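Long-range contacts in CaaX farnesyltransferase beta subunit Ram1 (Aspergillus fumigatus, PDB 4L9P), which probably forms, with an alpha subunit, the zinc enzyme that farnesylates the cysteine of C-terminal CaaX sequences, and binds the peptide: residues D128-L133 / A160-L165; L124-H129 / D489-F494; R171-V176 / A211-E216. All coordinates share one frame; numbering follows the deposited sequence.

Interaction 1: D128-L133 / A160-L165; sequences DHLEYL and AGLCLL
Both imidazole nitrogens of H129 are gripped from beyond the contact, NE2 by the side-chain oxygen of Q415 and ND1 by the backbone N of G420, which holds the ring in place; H129 CB, nearer the helix, faces L165 CD1 at 4.0 Å. Across 128-133 and 160-165 the contact is apolar. L165 CD1 lies between the two leucines of helix 126-135: L133 CD1 is 3.7 Å from it and L130 CD2 is 3.8 Å from it. L130 and L165 run past each other in opposite senses, so that L130 CD2 also rests on L165 CB at 3.7 Å. Three residues earlier, within the helix, L162 sends CD2 forward to L133 CB at 3.7 Å, and the same methyl touches L130. L133 has CG anti to its carbonyl carbon (chi1 -74°), and from there CD1 reaches the backbone carbon of G161 at 3.5 Å; with no side chain at G161, this methyl can settle directly on the main chain. L165 O, just past the helix, is taken by R126. The axes of segments 128-133 and 160-164 approach to 9.6 Å at 153°, so helices 126-135 and 151-164 run nearly antiparallel here, packed through interleaved leucines, and the side chain of L133 comes within about 9 Å of that of the zinc ligand H433: the arrangement of helices in the alpha-alpha toroid of prenyltransferase beta subunits.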
# COMPACT_ATOMS: atom_id res chain seq x y z
N ASP B 128 2.00 6.71 27.50
CA ASP B 128 1.02 5.67 27.25
C ASP B 128 1.44 4.82 26.04
O ASP B 128 1.32 3.57 26.06
CB ASP B 128 -0.36 6.23 26.93
CG ASP B 128 -1.03 6.92 28.13
OD1 ASP B 128 -0.66 6.62 29.29
OD2 ASP B 128 -1.97 7.73 27.88
N HIS B 129 1.89 5.48 24.98
CA HIS B 129 2.29 4.71 23.79
C HIS B 129 3.56 3.90 23.98
O HIS B 129 3.65 2.78 23.46
CB HIS B 129 2.40 5.63 22.58
CG HIS B 129 1.13 6.37 22.32
ND1 HIS B 129 -0.11 5.75 22.39
CD2 HIS B 129 0.89 7.68 22.02
CE1 HIS B 129 -1.06 6.65 22.15
NE2 HIS B 129 -0.48 7.83 21.90
N LEU B 130 4.53 4.44 24.73
CA LEU B 130 5.73 3.67 25.04
C LEU B 130 5.34 2.38 25.77
O LEU B 130 5.82 1.32 25.44
CB LEU B 130 6.69 4.46 25.98
CG LEU B 130 7.41 5.60 25.25
CD1 LEU B 130 8.12 6.49 26.28
CD2 LEU B 130 8.46 5.10 24.27
N GLU B 131 4.49 2.49 26.80
CA GLU B 131 4.14 1.28 27.52
C GLU B 131 3.42 0.25 26.63
O GLU B 131 3.68 -0.97 26.73
CB GLU B 131 3.32 1.62 28.76
CG GLU B 131 4.10 2.47 29.75
CD GLU B 131 3.30 2.86 30.97
OE1 GLU B 131 2.15 2.36 31.09
OE2 GLU B 131 3.81 3.64 31.84
N TYR B 132 2.56 0.75 25.76
CA TYR B 132 1.85 -0.13 24.84
C TYR B 132 2.86 -0.87 23.95
O TYR B 132 2.72 -2.08 23.72
CB TYR B 132 0.88 0.70 24.01
CG TYR B 132 0.06 -0.13 23.08
CD1 TYR B 132 -1.13 -0.72 23.52
CD2 TYR B 132 0.47 -0.34 21.75
CE1 TYR B 132 -1.90 -1.51 22.68
CE2 TYR B 132 -0.31 -1.15 20.89
CZ TYR B 132 -1.50 -1.71 21.37
OH TYR B 132 -2.25 -2.50 20.54
N LEU B 133 3.84 -0.15 23.39
CA LEU B 133 4.77 -0.76 22.44
C LEU B 133 5.72 -1.72 23.14
O LEU B 133 6.03 -2.79 22.60
CB LEU B 133 5.56 0.36 21.75
CG LEU B 133 4.75 1.15 20.70
CD1 LEU B 133 5.45 2.56 20.44
CD2 LEU B 133 4.61 0.34 19.43
N ALA B 160 10.11 0.24 15.64
CA ALA B 160 9.93 1.50 14.92
C ALA B 160 9.17 2.52 15.78
O ALA B 160 9.61 3.68 15.88
CB ALA B 160 9.15 1.25 13.61
N GLY B 161 8.07 2.12 16.43
CA GLY B 161 7.35 3.06 17.31
C GLY B 161 8.21 3.56 18.47
O GLY B 161 8.19 4.74 18.78
N LEU B 162 8.95 2.64 19.08
CA LEU B 162 9.86 3.04 20.17
C LEU B 162 10.93 4.01 19.67
O LEU B 162 11.27 5.00 20.35
CB LEU B 162 10.51 1.81 20.78
CG LEU B 162 9.53 0.88 21.49
CD1 LEU B 162 10.25 -0.48 21.87
CD2 LEU B 162 8.91 1.54 22.72
N CYS B 163 11.55 3.75 18.51
CA CYS B 163 12.51 4.69 17.91
C CYS B 163 11.87 6.04 17.63
O CYS B 163 12.46 7.08 18.01
CB CYS B 163 13.14 4.16 16.61
SG CYS B 163 14.28 2.83 16.81
N LEU B 164 10.70 6.07 17.03
CA LEU B 164 10.03 7.35 16.76
C LEU B 164 9.85 8.17 18.04
O LEU B 164 10.08 9.36 18.06
CB LEU B 164 8.66 7.05 16.12
CG LEU B 164 8.84 6.64 14.64
CD1 LEU B 164 7.56 5.86 14.21
CD2 LEU B 164 8.98 7.87 13.76
N LEU B 165 9.45 7.49 19.11
CA LEU B 165 9.22 8.14 20.40
C LEU B 165 10.52 8.46 21.15
O LEU B 165 10.44 9.02 22.26
CB LEU B 165 8.35 7.22 21.26
CG LEU B 165 6.89 7.24 20.80
CD1 LEU B 165 6.16 6.04 21.36
CD2 LEU B 165 6.13 8.55 21.21

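Interaction 2: L124-H129 / D489-F494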
# COMPACT_ATOMS: atom_id res chain seq x y z
N LEU B 124 0.44 14.39 22.16
CA LEU B 124 0.81 12.98 21.94
C LEU B 124 1.06 12.36 23.32
O LEU B 124 1.89 12.86 24.12
CB LEU B 124 2.06 12.93 21.07
CG LEU B 124 2.54 11.50 20.74
CD1 LEU B 124 1.52 10.70 19.90
CD2 LEU B 124 3.92 11.49 20.08
N GLN B 125 0.38 11.25 23.59
CA GLN B 125 0.42 10.58 24.91
C GLN B 125 1.64 9.64 24.96
O GLN B 125 1.51 8.41 24.90
CB GLN B 125 -0.93 9.88 25.23
CG GLN B 125 -2.10 10.91 25.30
CD GLN B 125 -1.95 11.95 26.41
OE1 GLN B 125 -1.56 11.62 27.56
NE2 GLN B 125 -2.26 13.23 26.08
N ARG B 126 2.84 10.25 24.99
CA ARG B 126 4.08 9.50 24.80
C ARG B 126 4.25 8.36 25.79
O ARG B 126 4.56 7.24 25.39
CB ARG B 126 5.32 10.42 24.89
CG ARG B 126 5.22 11.66 23.99
CD ARG B 126 6.47 12.69 24.00
NE ARG B 126 7.61 12.07 23.38
CZ ARG B 126 8.16 12.45 22.26
NH1 ARG B 126 7.79 13.57 21.65
NH2 ARG B 126 9.12 11.70 21.81
N LYS B 127 4.03 8.63 27.07
CA LYS B 127 4.24 7.56 28.03
C LYS B 127 3.25 6.39 27.82
O LYS B 127 3.62 5.21 27.89
CB LYS B 127 4.14 8.14 29.47
CG LYS B 127 4.02 7.09 30.53
CD LYS B 127 3.95 7.74 31.93
CE LYS B 127 3.73 6.69 33.02
NZ LYS B 127 3.82 7.44 34.31
N ASP B 128 2.00 6.71 27.50
CA ASP B 128 1.02 5.67 27.25
C ASP B 128 1.44 4.82 26.04
O ASP B 128 1.32 3.57 26.06
CB ASP B 128 -0.36 6.23 26.93
CG ASP B 128 -1.03 6.92 28.13
OD1 ASP B 128 -0.66 6.62 29.29
OD2 ASP B 128 -1.97 7.73 27.88
N HIS B 129 1.89 5.48 24.98
CA HIS B 129 2.29 4.71 23.79
C HIS B 129 3.56 3.90 23.98
O HIS B 129 3.65 2.78 23.46
CB HIS B 129 2.40 5.63 22.58
CG HIS B 129 1.13 6.37 22.32
ND1 HIS B 129 -0.11 5.75 22.39
CD2 HIS B 129 0.89 7.68 22.02
CE1 HIS B 129 -1.06 6.65 22.15
NE2 HIS B 129 -0.48 7.83 21.90
N ASP B 489 5.62 17.22 21.07
CA ASP B 489 5.13 16.01 20.33
C ASP B 489 6.18 15.56 19.29
O ASP B 489 5.87 14.67 18.47
CB ASP B 489 3.85 16.39 19.56
CG ASP B 489 2.71 16.82 20.45
OD1 ASP B 489 2.60 16.36 21.63
OD2 ASP B 489 1.88 17.62 19.95
N ARG B 490 7.35 16.22 19.18
CA ARG B 490 8.31 15.88 18.10
C ARG B 490 8.88 14.48 18.22
O ARG B 490 9.33 14.04 19.26
CB ARG B 490 9.45 16.94 18.07
CG ARG B 490 10.46 16.60 16.94
CD ARG B 490 11.45 17.73 16.67
NE ARG B 490 10.75 18.90 16.13
CZ ARG B 490 10.38 19.02 14.85
NH1 ARG B 490 10.76 18.07 13.97
NH2 ARG B 490 9.65 20.06 14.42
N LEU B 491 8.80 13.77 17.07
CA LEU B 491 9.35 12.44 16.96
C LEU B 491 10.64 12.44 16.18
O LEU B 491 10.96 13.42 15.49
CB LEU B 491 8.29 11.59 16.19
CG LEU B 491 6.93 11.48 16.90
CD1 LEU B 491 5.94 10.67 15.99
CD2 LEU B 491 7.06 10.82 18.27
N VAL B 492 11.39 11.34 16.27
CA VAL B 492 12.61 11.19 15.49
C VAL B 492 12.27 11.13 14.01
O VAL B 492 11.27 10.52 13.64
CB VAL B 492 13.30 9.91 16.01
CG1 VAL B 492 14.34 9.37 15.11
CG2 VAL B 492 13.74 10.08 17.49
N PRO B 493 13.08 11.72 13.12
CA PRO B 493 12.78 11.64 11.66
C PRO B 493 13.03 10.19 11.16
O PRO B 493 13.95 9.49 11.63
CB PRO B 493 13.79 12.62 11.02
CG PRO B 493 14.90 12.75 12.07
CD PRO B 493 14.27 12.52 13.46
N PHE B 494 12.19 9.75 10.21
CA PHE B 494 12.38 8.47 9.53
C PHE B 494 12.68 8.69 8.06
O PHE B 494 12.20 9.63 7.42
CB PHE B 494 11.13 7.61 9.65
CG PHE B 494 11.13 6.59 10.76
CD1 PHE B 494 11.86 6.79 11.95
CD2 PHE B 494 10.37 5.45 10.58
CE1 PHE B 494 11.83 5.80 12.96
CE2 PHE B 494 10.32 4.47 11.55
CZ PHE B 494 11.06 4.63 12.79
O HOH W 1 3.83 14.88 23.65
O HOH W 2 10.91 11.33 20.02
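L124 donates its backbone N to D489 OD1 (3.0 Å, N-H...O 163°), meeting the carboxylate from above its plane; OD2 of the same carboxylate is held by the backbone N of T486, so both oxygens are engaged. A water lies 2.8 Å from both L124 O and D489 OD1. With CG anti to the backbone N (chi1 -179°), the L124 side chain crosses that of L491 at about a right angle, L124 CD2 to L491 CD2 3.7 Å, and both leucines also lie on L438 of helix 431-444. Q125, centre of an inverse gamma turn and N-cap of helix 126-135, brings the chain into the helix, its own N bound to the side chain of Q415. Within the alpha-alpha toroid domain, this helix start is thereby joined to an irregular segment 360 residues further along the chain. R126, the first helical residue, bends its chain at chi3 and presents a guanidinium edge to the loop. NH1 bonds to R490 O (2.9 Å, 167°), the oxygen lying in the guanidinium plane, and NH1 also serves N488 O; NH2 makes a weak second bond to R490 O at 3.5 Å. A water accepts from R126 NH2 at 2.6 Å and donates to R490 O at 3.2 Å. Alongside, the L491 side chain slides past the arginine in the opposite direction.

Interaction 3: R171-V176 / A211-E216; sequences RFRERV and AMVGGE
The C-terminal end of helix 200-213, where G214 leaves helical geometry with positive phi (71°), meets the first turn of helix 173-183 in the alpha-alpha toroid. R173 holds this end: NE donates to V213 O at 2.8 Å, almost straight at 172°, with the oxygen in the guanidinium plane and the donor above the carbonyl plane. NH2 adds a weak bond to the same oxygen at 3.4 Å. The arginine chain is extended from CG to NE, which carries the guanidinium past V213 and over G215. There G215 CA sits above the middle of one guanidinium face, 3.7 Å from its plane; with no side chain at G215, the flat group can lie this close to the main chain. The positive guanidinium at the C-terminal end of a helix is probably favoured by the helix dipole. Beside the polar bond, V213 provides the apolar part of the contact. Its CB packs on R173 CG at 3.7 Å, and CG1 meets V176 CG2 tip to tip at 3.7 Å. The same V213 CG1 also reaches F172 CB at 3.9 Å. F172 then turns its ring away to L159 of helix 151-164, against which M212 packs as well. L44 of the alpha subunit covers F172, R175 and V176, and on the other segment A211 and E216 lean on helix 502-513.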
# COMPACT_ATOMS: atom_id res chain seq x y z
N ARG B 171 19.31 -1.97 23.51
CA ARG B 171 19.23 -3.05 24.47
C ARG B 171 18.47 -4.24 23.95
O ARG B 171 18.53 -5.27 24.57
CB ARG B 171 18.62 -2.60 25.79
CG ARG B 171 17.16 -2.09 25.64
CD ARG B 171 16.73 -1.55 27.01
NE ARG B 171 15.50 -0.76 26.94
CZ ARG B 171 14.94 -0.17 27.99
NH1 ARG B 171 15.50 -0.28 29.21
NH2 ARG B 171 13.82 0.53 27.84
N PHE B 172 17.78 -4.10 22.81
CA PHE B 172 17.08 -5.24 22.21
C PHE B 172 17.95 -6.07 21.26
O PHE B 172 17.43 -7.03 20.67
CB PHE B 172 15.82 -4.78 21.44
CG PHE B 172 14.68 -4.41 22.37
CD1 PHE B 172 13.88 -5.39 22.96
CD2 PHE B 172 14.42 -3.10 22.70
CE1 PHE B 172 12.82 -5.07 23.82
CE2 PHE B 172 13.38 -2.79 23.58
CZ PHE B 172 12.60 -3.75 24.15
N ARG B 173 19.24 -5.71 21.09
CA ARG B 173 20.07 -6.45 20.11
C ARG B 173 20.04 -7.96 20.32
O ARG B 173 19.78 -8.72 19.37
CB ARG B 173 21.53 -6.01 20.12
CG ARG B 173 21.75 -4.69 19.56
CD ARG B 173 23.23 -4.26 19.78
NE ARG B 173 23.38 -2.96 19.16
CZ ARG B 173 24.47 -2.25 19.22
NH1 ARG B 173 25.51 -2.73 19.92
NH2 ARG B 173 24.49 -1.09 18.59
N GLU B 174 20.29 -8.40 21.54
CA GLU B 174 20.34 -9.84 21.76
C GLU B 174 19.02 -10.54 21.51
O GLU B 174 19.00 -11.65 20.94
CB GLU B 174 20.85 -10.15 23.18
CG GLU B 174 22.30 -9.81 23.31
CD GLU B 174 22.93 -10.23 24.67
OE1 GLU B 174 22.28 -10.93 25.52
OE2 GLU B 174 24.11 -9.83 24.88
N ARG B 175 17.92 -9.94 21.93
CA ARG B 175 16.63 -10.59 21.72
C ARG B 175 16.24 -10.56 20.24
O ARG B 175 15.60 -11.48 19.78
CB ARG B 175 15.56 -9.92 22.56
CG ARG B 175 15.86 -10.09 24.04
CD ARG B 175 14.74 -9.52 24.89
NE ARG B 175 13.57 -10.39 24.79
CZ ARG B 175 12.36 -10.07 25.27
NH1 ARG B 175 12.15 -8.90 25.88
NH2 ARG B 175 11.34 -10.92 25.10
N VAL B 176 16.61 -9.50 19.51
CA VAL B 176 16.38 -9.51 18.05
C VAL B 176 17.18 -10.64 17.37
O VAL B 176 16.66 -11.38 16.51
CB VAL B 176 16.74 -8.14 17.45
CG1 VAL B 176 16.93 -8.22 15.92
CG2 VAL B 176 15.67 -7.13 17.82
N ALA B 211 18.55 -3.31 11.50
CA ALA B 211 19.11 -1.99 11.28
C ALA B 211 18.87 -1.09 12.50
O ALA B 211 19.74 -0.33 12.92
CB ALA B 211 18.54 -1.34 10.00
N MET B 212 17.67 -1.16 13.05
CA MET B 212 17.34 -0.26 14.18
C MET B 212 18.16 -0.63 15.42
O MET B 212 18.69 0.26 16.11
CB MET B 212 15.82 -0.25 14.52
CG MET B 212 15.06 0.55 13.55
SD MET B 212 13.30 0.67 13.96
CE MET B 212 12.72 -0.95 13.31
N VAL B 213 18.32 -1.91 15.73
CA VAL B 213 19.12 -2.23 16.93
C VAL B 213 20.59 -2.07 16.69
O VAL B 213 21.35 -1.74 17.62
CB VAL B 213 18.77 -3.66 17.55
CG1 VAL B 213 17.29 -3.78 17.92
CG2 VAL B 213 19.18 -4.83 16.63
N GLY B 214 21.04 -2.29 15.45
CA GLY B 214 22.45 -2.10 15.09
C GLY B 214 23.38 -3.14 15.67
O GLY B 214 22.95 -4.15 16.27
N GLY B 215 24.67 -2.91 15.45
CA GLY B 215 25.73 -3.72 16.00
C GLY B 215 26.17 -4.79 15.04
O GLY B 215 25.37 -5.41 14.34
N GLU B 216 27.48 -5.11 15.09
CA GLU B 216 28.04 -6.11 14.19
C GLU B 216 27.43 -7.51 14.37
O GLU B 216 27.23 -8.23 13.38
CB GLU B 216 29.57 -6.16 14.39
CG GLU B 216 30.32 -7.14 13.55
CD GLU B 216 31.84 -7.06 13.81
OE1 GLU B 216 32.28 -6.14 14.56
OE2 GLU B 216 32.60 -7.90 13.25

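Interactions 1 and 2 are neighbours, their centres about 7 Å apart: both use helix 126-135, share D128 and H129, and are tied by a probable hydrogen bond between L164 O and V492 N. Interaction 3 lies about 16 Å from the centre of interaction 1 and 21 Å from that of interaction 2; M212 joins it to interaction 1 by touching A160 and C163 of helix 151-164. Along the chain, interaction 1 closes before interaction 3 opens, and the long loop closed by interaction 2 encloses interaction 3. Interaction 2 brings 489-494, late in the chain, back beside the early helix 126-135; all lie within the toroid domain range.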